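Local coordinates for protein acetylglutamate kinase (Streptococcus mutans, PDB 3L86) that probably catalyses the ATP-dependent phosphorylation of N-acetyl-L-glutamate, the second step of the route from glutamate to N-acetylornithine in arginine biosynthesis, at residues D207-V218 / Q263-T274; I174-Y182 / I191-V200. All coordinates share one frame; numbering follows the deposited sequence.

Contact 1: D207-V218 / Q263-T274; sequences DKLILMTNVKGV and QVLIGDNLLTGT. With ADP (adenosine-5'-diphosphate), chain B.
The T274 hydroxyl is held by two backbone groups. V218 N donates to T274 OG1 at 2.9 Å, and OG1 also bonds to L225 O in the neighbouring strand 223-229. T274 OG1 sits beside its own backbone N (chi1 -59°), where it meets the loop after strand 208-212. In the loops beyond the strands, K216 NZ forms a salt bridge with D268 OD2 at 2.8 Å. The lysine comes from the syn side, 24° out of the carboxylate plane. The other carboxylate oxygen, D268 OD1, takes N269 ND2 at 3.0 Å, nearly along its C-O axis, so both oxygens are tied. N269 OD1 accepts from L271 N, an Asx turn, and from T272 N, both on the same face of its plane. Strands 208-212 and 263-267 run parallel. L265 gives its N to L209 O at 2.9 Å and takes L211 N on its O at 2.8 Å. L211 CD1 packs on V264 CG1 at 3.8 Å on one sheet face. On the other, I210 CD1 meets L270 CD2 at 3.9 Å, the two side chains crossing at about a right angle. Past the strand, T213 OG1 donates to ADP O2B at 2.7 Å, and V215 and V218 lie against the adenine. This is a parallel strand pair in the mixed central sheet of the amino acid kinase fold, with the nucleotide bound at the C-terminal end of strand 208-212.

Contact 2: I174-Y182 / I191-V200; sequences IPILASLGY and INADYLATAV. With NLG (N-acetyl-L-glutamate), chain C.
S179 and I191 meet where an inverse gamma turn, centred on S179, faces the start of helix 193-203. The turn breaks strand 174-182 next to the N-acetyl-L-glutamate pocket. This end of the contact is tight. S179 CB lies 3.1 Å from I191 O, and A193 CB packs beside it. S179 OG lies between its backbone N and carbonyl carbon (chi1 55°), which brings it near the substrate CG. I191 N returns a weak bond to S179 O at 3.3 Å. The I191 side chain turns back over the strand, and its CG1 comes within 3.6 Å of G181 N. L196 adds one methyl to this cluster: its CD2 reaches A178 O at 3.5 Å. Further along the helix the packing is looser and wholly apolar. L177 CD2 meets L196 CD2 at 4.3 Å and V200 CG2 at 4.2 Å. Strand and helix diverge there, and the contact ends at L177. It has no solvent side, because every residue that touches is buried. N192 is the N-cap of the helix. Its OD1 accepts Y195 N at 3.2 Å, while its CB lies over one face of the Y195 ring. The capped helix start points at the substrate, and its dipole may steady the negative charge there. A193 N donates to OE1 of the side-chain carboxylate of N-acetyl-L-glutamate at 3.0 Å, with an N-H...O angle of 160°.

Overall arrangement
Contact 2 serves the acetylglutamate end of the active site and contact 1 the nucleotide end. Their centres are about 17 Å apart. Strand 208-212 follows helix 193-203 in the chain, and the two pack together: L209 CD1 lies 4.0 Å from A197 CB, and L211 CD2 lies 3.9 Å from D194 OD1. D194 also forms a salt bridge with K249, which bonds to ADP and is a predicted transition-state stabiliser. A magnesium ion lies near both, about 5 Å from the side chain of N192 and about 6 Å from that of T213. The T213 side chain is about 9 Å from the bound N-acetyl-L-glutamate. Both contacts are built on the same central sheet.

Contact 1: D207-V218 / Q263-T274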
loop_
_atom_site.group_PDB
_atom_site.type_symbol
_atom_site.label_atom_id
_atom_site.label_comp_id
_atom_site.label_asym_id
_atom_site.label_seq_id
_atom_site.Cartn_x
_atom_site.Cartn_y
_atom_site.Cartn_z
ATOM N N ASP A 207 8.045 12.988 -2.731
ATOM C CA ASP A 207 9.355 13.091 -2.102
ATOM C C ASP A 207 9.767 11.770 -1.510
ATOM O O ASP A 207 10.950 11.431 -1.550
ATOM C CB ASP A 207 9.352 14.131 -0.950
ATOM C CG ASP A 207 9.050 15.537 -1.434
ATOM O OD1 ASP A 207 8.433 16.334 -0.707
ATOM O OD2 ASP A 207 9.403 15.864 -2.577
ATOM N N LYS A 208 8.807 11.034 -0.933
ATOM C CA LYS A 208 9.110 9.837 -0.160
ATOM C C LYS A 208 7.883 8.900 -0.080
ATOM O O LYS A 208 6.728 9.364 -0.036
ATOM C CB LYS A 208 9.484 10.261 1.280
ATOM C CG LYS A 208 9.825 9.079 2.219
ATOM C CD LYS A 208 10.285 9.575 3.590
ATOM C CE LYS A 208 10.945 8.459 4.384
ATOM N NZ LYS A 208 11.409 8.992 5.706
ATOM N N LEU A 209 8.140 7.593 -0.078
ATOM C CA LEU A 209 7.120 6.539 0.192
ATOM C C LEU A 209 7.490 5.739 1.492
ATOM O O LEU A 209 8.655 5.287 1.673
ATOM C CB LEU A 209 7.057 5.578 -1.015
ATOM C CG LEU A 209 6.318 4.218 -0.859
ATOM C CD1 LEU A 209 4.788 4.464 -0.607
ATOM C CD2 LEU A 209 6.490 3.329 -2.135
ATOM N N ILE A 210 6.523 5.577 2.394
ATOM C CA ILE A 210 6.707 4.795 3.624
ATOM C C ILE A 210 5.882 3.523 3.445
ATOM O O ILE A 210 4.663 3.586 3.206
ATOM C CB ILE A 210 6.272 5.642 4.889
ATOM C CG1 ILE A 210 7.123 6.926 4.957
ATOM C CG2 ILE A 210 6.415 4.833 6.168
ATOM C CD1 ILE A 210 6.701 8.003 6.044
ATOM N N LEU A 211 6.534 2.364 3.498
ATOM C CA LEU A 211 5.832 1.100 3.470
ATOM C C LEU A 211 5.755 0.547 4.919
ATOM O O LEU A 211 6.677 -0.159 5.407
ATOM C CB LEU A 211 6.551 0.084 2.504
ATOM C CG LEU A 211 6.587 0.495 1.009
ATOM C CD1 LEU A 211 7.619 -0.297 0.196
ATOM C CD2 LEU A 211 5.226 0.404 0.297
ATOM N N MET A 212 4.661 0.867 5.608
ATOM C CA MET A 212 4.578 0.582 7.044
ATOM C C MET A 212 3.941 -0.799 7.250
ATOM O O MET A 212 2.912 -1.107 6.624
ATOM C CB MET A 212 3.730 1.675 7.755
ATOM C CG MET A 212 4.189 1.942 9.204
ATOM S SD MET A 212 3.296 3.289 10.083
ATOM C CE MET A 212 1.761 2.434 10.365
ATOM N N THR A 213 4.575 -1.621 8.094
ATOM C CA THR A 213 4.271 -3.024 8.152
ATOM C C THR A 213 4.457 -3.500 9.615
ATOM O O THR A 213 4.483 -2.654 10.563
ATOM C CB THR A 213 5.168 -3.844 7.147
ATOM O OG1 THR A 213 4.890 -5.253 7.260
ATOM C CG2 THR A 213 6.681 -3.597 7.339
ATOM N N ASN A 214 4.559 -4.817 9.828
ATOM C CA ASN A 214 4.603 -5.317 11.201
ATOM C C ASN A 214 5.950 -6.016 11.554
ATOM O O ASN A 214 6.007 -6.968 12.373
ATOM C CB ASN A 214 3.347 -6.175 11.518
ATOM C CG ASN A 214 3.309 -7.480 10.754
ATOM O OD1 ASN A 214 3.899 -7.593 9.671
ATOM N ND2 ASN A 214 2.723 -8.522 11.367
ATOM N N VAL A 215 7.018 -5.538 10.915
ATOM C CA VAL A 215 8.391 -5.926 11.219
ATOM C C VAL A 215 9.182 -4.634 11.246
ATOM O O VAL A 215 8.787 -3.636 10.596
ATOM C CB VAL A 215 8.939 -6.996 10.211
ATOM C CG1 VAL A 215 8.891 -6.472 8.745
ATOM C CG2 VAL A 215 10.310 -7.388 10.589
ATOM N N LYS A 216 10.302 -4.619 11.993
ATOM C CA LYS A 216 11.100 -3.390 12.148
ATOM C C LYS A 216 11.994 -2.943 10.989
ATOM O O LYS A 216 12.500 -1.789 10.979
ATOM C CB LYS A 216 11.873 -3.416 13.477
ATOM C CG LYS A 216 10.859 -3.408 14.637
ATOM C CD LYS A 216 11.475 -3.095 16.008
ATOM C CE LYS A 216 10.371 -3.037 17.111
ATOM N NZ LYS A 216 9.618 -1.726 17.222
ATOM N N GLY A 217 12.129 -3.776 9.974
ATOM C CA GLY A 217 12.960 -3.395 8.846
ATOM C C GLY A 217 13.036 -4.647 7.988
ATOM O O GLY A 217 12.287 -5.610 8.217
ATOM N N VAL A 218 13.903 -4.623 6.968
ATOM C CA VAL A 218 14.262 -5.841 6.244
ATOM C C VAL A 218 15.369 -6.505 7.077
ATOM O O VAL A 218 16.377 -5.877 7.373
ATOM C CB VAL A 218 14.898 -5.476 4.874
ATOM C CG1 VAL A 218 15.232 -6.781 4.068
ATOM C CG2 VAL A 218 13.916 -4.559 4.052
ATOM N N GLN A 263 13.454 8.759 -1.554
ATOM C CA GLN A 263 13.655 7.747 -0.491
ATOM C C GLN A 263 12.421 6.826 -0.273
ATOM O O GLN A 263 11.283 7.321 -0.346
ATOM C CB GLN A 263 13.882 8.457 0.832
ATOM C CG GLN A 263 15.020 9.458 0.876
ATOM C CD GLN A 263 15.122 10.024 2.261
ATOM O OE1 GLN A 263 14.105 10.430 2.881
ATOM N NE2 GLN A 263 16.328 10.004 2.802
ATOM N N VAL A 264 12.637 5.509 -0.043
ATOM C CA VAL A 264 11.585 4.626 0.491
ATOM C C VAL A 264 11.982 4.091 1.922
ATOM O O VAL A 264 13.137 3.718 2.146
ATOM C CB VAL A 264 11.315 3.424 -0.482
ATOM C CG1 VAL A 264 10.223 2.476 0.097
ATOM C CG2 VAL A 264 10.884 3.905 -1.836
ATOM N N LEU A 265 11.050 4.084 2.881
ATOM C CA LEU A 265 11.281 3.499 4.214
ATOM C C LEU A 265 10.412 2.254 4.425
ATOM O O LEU A 265 9.200 2.289 4.183
ATOM C CB LEU A 265 10.962 4.543 5.284
ATOM C CG LEU A 265 11.064 4.130 6.763
ATOM C CD1 LEU A 265 12.586 3.905 7.086
ATOM C CD2 LEU A 265 10.487 5.220 7.656
ATOM N N ILE A 266 11.034 1.136 4.803
ATOM C CA ILE A 266 10.349 -0.073 5.271
ATOM C C ILE A 266 10.593 -0.266 6.819
ATOM O O ILE A 266 11.759 -0.371 7.277
ATOM C CB ILE A 266 10.840 -1.321 4.463
ATOM C CG1 ILE A 266 10.416 -1.179 2.988
ATOM C CG2 ILE A 266 10.289 -2.666 5.052
ATOM C CD1 ILE A 266 10.971 -2.275 2.051
ATOM N N GLY A 267 9.512 -0.295 7.607
ATOM C CA GLY A 267 9.580 -0.482 9.101
ATOM C C GLY A 267 8.169 -0.448 9.745
ATOM O O GLY A 267 7.139 -0.484 9.058
ATOM N N ASP A 268 8.109 -0.408 11.065
ATOM C CA ASP A 268 6.828 -0.485 11.762
ATOM C C ASP A 268 6.309 0.897 12.206
ATOM O O ASP A 268 5.374 0.982 13.007
ATOM C CB ASP A 268 6.882 -1.483 12.946
ATOM C CG ASP A 268 7.622 -0.945 14.204
ATOM O OD1 ASP A 268 8.167 0.164 14.160
ATOM O OD2 ASP A 268 7.642 -1.650 15.274
ATOM N N ASN A 269 6.929 1.961 11.713
ATOM C CA ASN A 269 6.546 3.343 12.115
ATOM C C ASN A 269 6.857 4.340 10.988
ATOM O O ASN A 269 7.394 3.956 9.948
ATOM C CB ASN A 269 7.223 3.798 13.438
ATOM C CG ASN A 269 8.766 3.934 13.332
ATOM O OD1 ASN A 269 9.313 5.036 13.104
ATOM N ND2 ASN A 269 9.478 2.803 13.544
ATOM N N LEU A 270 6.594 5.614 11.213
ATOM C CA LEU A 270 6.796 6.632 10.149
ATOM C C LEU A 270 8.214 7.170 9.989
ATOM O O LEU A 270 8.468 7.901 9.003
ATOM C CB LEU A 270 5.858 7.850 10.409
ATOM C CG LEU A 270 4.358 7.568 10.283
ATOM C CD1 LEU A 270 3.472 8.714 10.868
ATOM C CD2 LEU A 270 3.993 7.235 8.814
ATOM N N LEU A 271 9.123 6.871 10.937
ATOM C CA LEU A 271 10.432 7.596 10.989
ATOM C C LEU A 271 11.716 6.716 10.897
ATOM O O LEU A 271 12.697 7.116 10.235
ATOM C CB LEU A 271 10.520 8.510 12.239
ATOM C CG LEU A 271 9.413 9.533 12.573
ATOM C CD1 LEU A 271 9.636 10.135 14.021
ATOM C CD2 LEU A 271 9.205 10.646 11.499
ATOM N N THR A 272 11.703 5.521 11.503
ATOM C CA THR A 272 12.905 4.624 11.561
ATOM C C THR A 272 12.665 3.212 10.968
ATOM O O THR A 272 11.505 2.735 10.921
ATOM C CB THR A 272 13.427 4.504 13.017
ATOM O OG1 THR A 272 12.483 3.784 13.825
ATOM C CG2 THR A 272 13.681 5.916 13.614
ATOM N N GLY A 273 13.735 2.545 10.511
ATOM C CA GLY A 273 13.613 1.245 9.802
ATOM C C GLY A 273 14.691 1.041 8.727
ATOM O O GLY A 273 15.861 1.430 8.907
ATOM N N THR A 274 14.362 0.405 7.625
ATOM C CA THR A 274 15.372 0.274 6.573
ATOM C C THR A 274 15.157 1.323 5.472
ATOM O O THR A 274 14.062 1.401 4.912
ATOM C CB THR A 274 15.264 -1.117 5.904
ATOM O OG1 THR A 274 15.453 -2.159 6.880
ATOM C CG2 THR A 274 16.250 -1.246 4.703
HETATM P PB ADP B . 1.966 -6.345 5.144
HETATM O O1B ADP B . 2.063 -6.163 3.656
HETATM O O2B ADP B . 2.520 -5.182 5.978
HETATM O O3B ADP B . 0.575 -6.674 5.557
HETATM P PA ADP B . 3.298 -8.978 4.720
HETATM O O1A ADP B . 3.151 -10.225 5.583
HETATM O O2A ADP B . 2.660 -9.012 3.360
HETATM O O3A ADP B . 2.856 -7.634 5.574
HETATM O "O5'" ADP B . 4.896 -8.768 4.602
HETATM C "C5'" ADP B . 5.673 -8.614 5.816
HETATM C "C4'" ADP B . 6.265 -9.999 6.212
HETATM O "O4'" ADP B . 7.287 -10.480 5.314
HETATM C "C3'" ADP B . 6.945 -10.025 7.590
HETATM O "O3'" ADP B . 5.929 -10.139 8.581
HETATM C "C2'" ADP B . 7.770 -11.305 7.544
HETATM O "O2'" ADP B . 6.925 -12.350 8.010
HETATM C "C1'" ADP B . 7.949 -11.568 6.050
HETATM N N9 ADP B . 9.389 -11.571 5.678
HETATM C C8 ADP B . 9.939 -12.488 4.831
HETATM N N7 ADP B . 11.258 -12.210 4.652
HETATM C C5 ADP B . 11.549 -11.130 5.418
HETATM C C6 ADP B . 12.741 -10.348 5.731
HETATM N N6 ADP B . 13.925 -10.614 5.118
HETATM N N1 ADP B . 12.627 -9.277 6.565
HETATM C C2 ADP B . 11.480 -8.965 7.146
HETATM N N3 ADP B . 10.351 -9.636 6.918
HETATM C C4 ADP B . 10.321 -10.723 6.090
HETATM O O HOH W 1 9.765 9.696 7.391
HETATM O O HOH W 2 3.274 -1.119 12.663
HETATM O O HOH W 3 10.874 0.048 12.095
#

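Contact 2: I174-Y182 / I191-V200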
loop_
_atom_site.group_PDB
_atom_site.type_symbol
_atom_site.label_atom_id
_atom_site.label_comp_id
_atom_site.label_asym_id
_atom_site.label_seq_id
_atom_site.Cartn_x
_atom_site.Cartn_y
_atom_site.Cartn_z
ATOM N N ILE A 174 -7.077 14.288 3.341
ATOM C CA ILE A 174 -6.222 13.148 2.916
ATOM C C ILE A 174 -7.111 12.085 2.281
ATOM O O ILE A 174 -7.997 11.554 2.953
ATOM C CB ILE A 174 -5.454 12.508 4.100
ATOM C CG1 ILE A 174 -4.526 13.546 4.761
ATOM C CG2 ILE A 174 -4.621 11.314 3.613
ATOM C CD1 ILE A 174 -3.967 13.143 6.136
ATOM N N PRO A 175 -6.877 11.776 0.992
ATOM C CA PRO A 175 -7.614 10.616 0.458
ATOM C C PRO A 175 -7.061 9.303 0.994
ATOM O O PRO A 175 -5.851 9.107 0.931
ATOM C CB PRO A 175 -7.339 10.673 -1.043
ATOM C CG PRO A 175 -5.985 11.467 -1.214
ATOM C CD PRO A 175 -6.082 12.505 -0.042
ATOM N N ILE A 176 -7.962 8.413 1.442
ATOM C CA ILE A 176 -7.643 7.008 1.806
ATOM C C ILE A 176 -8.090 5.982 0.724
ATOM O O ILE A 176 -9.317 5.833 0.420
ATOM C CB ILE A 176 -8.233 6.664 3.186
ATOM C CG1 ILE A 176 -7.594 7.572 4.276
ATOM C CG2 ILE A 176 -7.964 5.180 3.569
ATOM C CD1 ILE A 176 -8.475 7.697 5.580
ATOM N N LEU A 177 -7.098 5.289 0.153
ATOM C CA LEU A 177 -7.316 4.307 -0.937
ATOM C C LEU A 177 -7.023 2.865 -0.600
ATOM O O LEU A 177 -5.867 2.468 -0.405
ATOM C CB LEU A 177 -6.384 4.595 -2.085
ATOM C CG LEU A 177 -6.705 5.367 -3.305
ATOM C CD1 LEU A 177 -7.164 6.770 -2.885
ATOM C CD2 LEU A 177 -5.434 5.437 -4.209
ATOM N N ALA A 178 -8.053 2.043 -0.642
ATOM C CA ALA A 178 -7.884 0.572 -0.550
ATOM C C ALA A 178 -7.186 -0.008 -1.791
ATOM O O ALA A 178 -7.262 0.602 -2.867
ATOM C CB ALA A 178 -9.255 -0.096 -0.386
ATOM N N SER A 179 -6.591 -1.218 -1.660
ATOM C CA SER A 179 -5.857 -1.795 -2.785
ATOM C C SER A 179 -6.774 -2.535 -3.779
ATOM O O SER A 179 -6.847 -3.802 -3.742
ATOM C CB SER A 179 -4.733 -2.720 -2.319
ATOM O OG SER A 179 -5.211 -3.745 -1.440
ATOM N N LEU A 180 -7.473 -1.740 -4.599
ATOM C CA LEU A 180 -8.491 -2.188 -5.585
ATOM C C LEU A 180 -8.369 -1.303 -6.829
ATOM O O LEU A 180 -8.063 -0.102 -6.724
ATOM C CB LEU A 180 -9.934 -2.052 -5.020
ATOM C CG LEU A 180 -10.330 -2.964 -3.795
ATOM C CD1 LEU A 180 -11.663 -2.511 -3.177
ATOM C CD2 LEU A 180 -10.393 -4.515 -4.112
ATOM N N GLY A 181 -8.562 -1.889 -8.006
ATOM C CA GLY A 181 -8.619 -1.107 -9.231
ATOM C C GLY A 181 -9.697 -1.658 -10.199
ATOM O O GLY A 181 -10.378 -2.661 -9.911
ATOM N N TYR A 182 -9.837 -1.029 -11.352
ATOM C CA TYR A 182 -10.915 -1.427 -12.291
ATOM C C TYR A 182 -10.437 -1.664 -13.741
ATOM O O TYR A 182 -9.765 -0.826 -14.302
ATOM C CB TYR A 182 -12.014 -0.360 -12.312
ATOM C CG TYR A 182 -12.917 -0.390 -11.095
ATOM C CD1 TYR A 182 -12.477 0.149 -9.866
ATOM C CD2 TYR A 182 -14.204 -0.923 -11.170
ATOM C CE1 TYR A 182 -13.312 0.147 -8.734
ATOM C CE2 TYR A 182 -15.052 -0.901 -10.044
ATOM C CZ TYR A 182 -14.579 -0.359 -8.846
ATOM O OH TYR A 182 -15.373 -0.353 -7.729
ATOM N N ILE A 191 -5.632 -5.806 -6.109
ATOM C CA ILE A 191 -4.246 -5.326 -6.402
ATOM C C ILE A 191 -3.367 -5.476 -5.158
ATOM O O ILE A 191 -3.781 -5.039 -4.105
ATOM C CB ILE A 191 -4.180 -3.824 -6.737
ATOM C CG1 ILE A 191 -5.318 -3.390 -7.659
ATOM C CG2 ILE A 191 -2.702 -3.437 -7.302
ATOM C CD1 ILE A 191 -5.253 -3.837 -9.088
ATOM N N ASN A 192 -2.223 -6.162 -5.227
ATOM C CA ASN A 192 -1.283 -6.208 -4.063
ATOM C C ASN A 192 -1.047 -4.739 -3.573
ATOM O O ASN A 192 -0.818 -3.866 -4.418
ATOM C CB ASN A 192 0.064 -6.812 -4.496
ATOM C CG ASN A 192 1.155 -6.612 -3.451
ATOM O OD1 ASN A 192 2.006 -5.724 -3.579
ATOM N ND2 ASN A 192 1.136 -7.423 -2.414
ATOM N N ALA A 193 -1.111 -4.459 -2.259
ATOM C CA ALA A 193 -1.090 -3.025 -1.812
ATOM C C ALA A 193 0.209 -2.320 -2.110
ATOM O O ALA A 193 0.203 -1.114 -2.331
ATOM C CB ALA A 193 -1.472 -2.830 -0.294
ATOM N N ASP A 194 1.327 -3.050 -2.072
ATOM C CA ASP A 194 2.656 -2.505 -2.425
ATOM C C ASP A 194 2.746 -2.034 -3.890
ATOM O O ASP A 194 3.364 -1.010 -4.180
ATOM C CB ASP A 194 3.779 -3.547 -2.144
ATOM C CG ASP A 194 3.745 -4.068 -0.659
ATOM O OD1 ASP A 194 3.744 -3.246 0.275
ATOM O OD2 ASP A 194 3.656 -5.296 -0.436
ATOM N N TYR A 195 2.156 -2.798 -4.796
ATOM C CA TYR A 195 2.090 -2.428 -6.206
ATOM C C TYR A 195 1.311 -1.102 -6.356
ATOM O O TYR A 195 1.697 -0.194 -7.140
ATOM C CB TYR A 195 1.330 -3.545 -6.984
ATOM C CG TYR A 195 2.093 -4.883 -7.260
ATOM C CD1 TYR A 195 3.228 -5.268 -6.528
ATOM C CD2 TYR A 195 1.652 -5.748 -8.294
ATOM C CE1 TYR A 195 3.915 -6.525 -6.822
ATOM C CE2 TYR A 195 2.301 -6.977 -8.592
ATOM C CZ TYR A 195 3.415 -7.359 -7.853
ATOM O OH TYR A 195 4.030 -8.558 -8.192
ATOM N N LEU A 196 0.162 -1.015 -5.693
ATOM C CA LEU A 196 -0.633 0.235 -5.765
ATOM C C LEU A 196 0.137 1.476 -5.215
ATOM O O LEU A 196 0.076 2.564 -5.808
ATOM C CB LEU A 196 -1.983 0.120 -5.041
ATOM C CG LEU A 196 -2.845 1.430 -5.142
ATOM C CD1 LEU A 196 -2.989 1.894 -6.637
ATOM C CD2 LEU A 196 -4.240 1.288 -4.545
ATOM N N ALA A 197 0.790 1.318 -4.059
ATOM C CA ALA A 197 1.655 2.336 -3.480
ATOM C C ALA A 197 2.741 2.850 -4.442
ATOM O O ALA A 197 2.952 4.069 -4.490
ATOM C CB ALA A 197 2.333 1.757 -2.202
ATOM N N THR A 198 3.463 1.940 -5.142
ATOM C CA THR A 198 4.474 2.360 -6.191
ATOM C C THR A 198 3.832 3.244 -7.280
ATOM O O THR A 198 4.355 4.275 -7.647
ATOM C CB THR A 198 5.162 1.146 -6.989
ATOM O OG1 THR A 198 5.700 0.183 -6.080
ATOM C CG2 THR A 198 6.303 1.663 -7.848
ATOM N N ALA A 199 2.706 2.814 -7.813
ATOM C CA ALA A 199 2.042 3.547 -8.887
ATOM C C ALA A 199 1.597 4.953 -8.455
ATOM O O ALA A 199 1.775 5.966 -9.175
ATOM C CB ALA A 199 0.831 2.706 -9.364
ATOM N N VAL A 200 1.043 5.023 -7.244
ATOM C CA VAL A 200 0.603 6.282 -6.700
ATOM C C VAL A 200 1.778 7.229 -6.440
ATOM O O VAL A 200 1.731 8.432 -6.879
ATOM C CB VAL A 200 -0.195 6.060 -5.403
ATOM C CG1 VAL A 200 -0.539 7.390 -4.752
ATOM C CG2 VAL A 200 -1.480 5.166 -5.713
HETATM C CA NLG C . -3.490 -8.565 -2.089
HETATM C C NLG C . -3.127 -9.296 -3.253
HETATM O OXT NLG C . -2.485 -10.352 -3.263
HETATM O O NLG C . -3.199 -9.102 -4.410
HETATM C CB NLG C . -4.244 -7.331 -1.563
HETATM C CG NLG C . -4.151 -6.890 -0.044
HETATM C CD NLG C . -2.797 -6.511 0.693
HETATM O OE1 NLG C . -1.843 -6.292 0.004
HETATM O OE2 NLG C . -2.653 -6.460 1.926
HETATM C C7 NLG C . -4.171 -10.079 -0.430
HETATM C C8 NLG C . -3.891 -10.462 0.681
HETATM O O7 NLG C . -5.091 -10.436 -1.125
HETATM N N2 NLG C . -3.452 -9.205 -1.022
#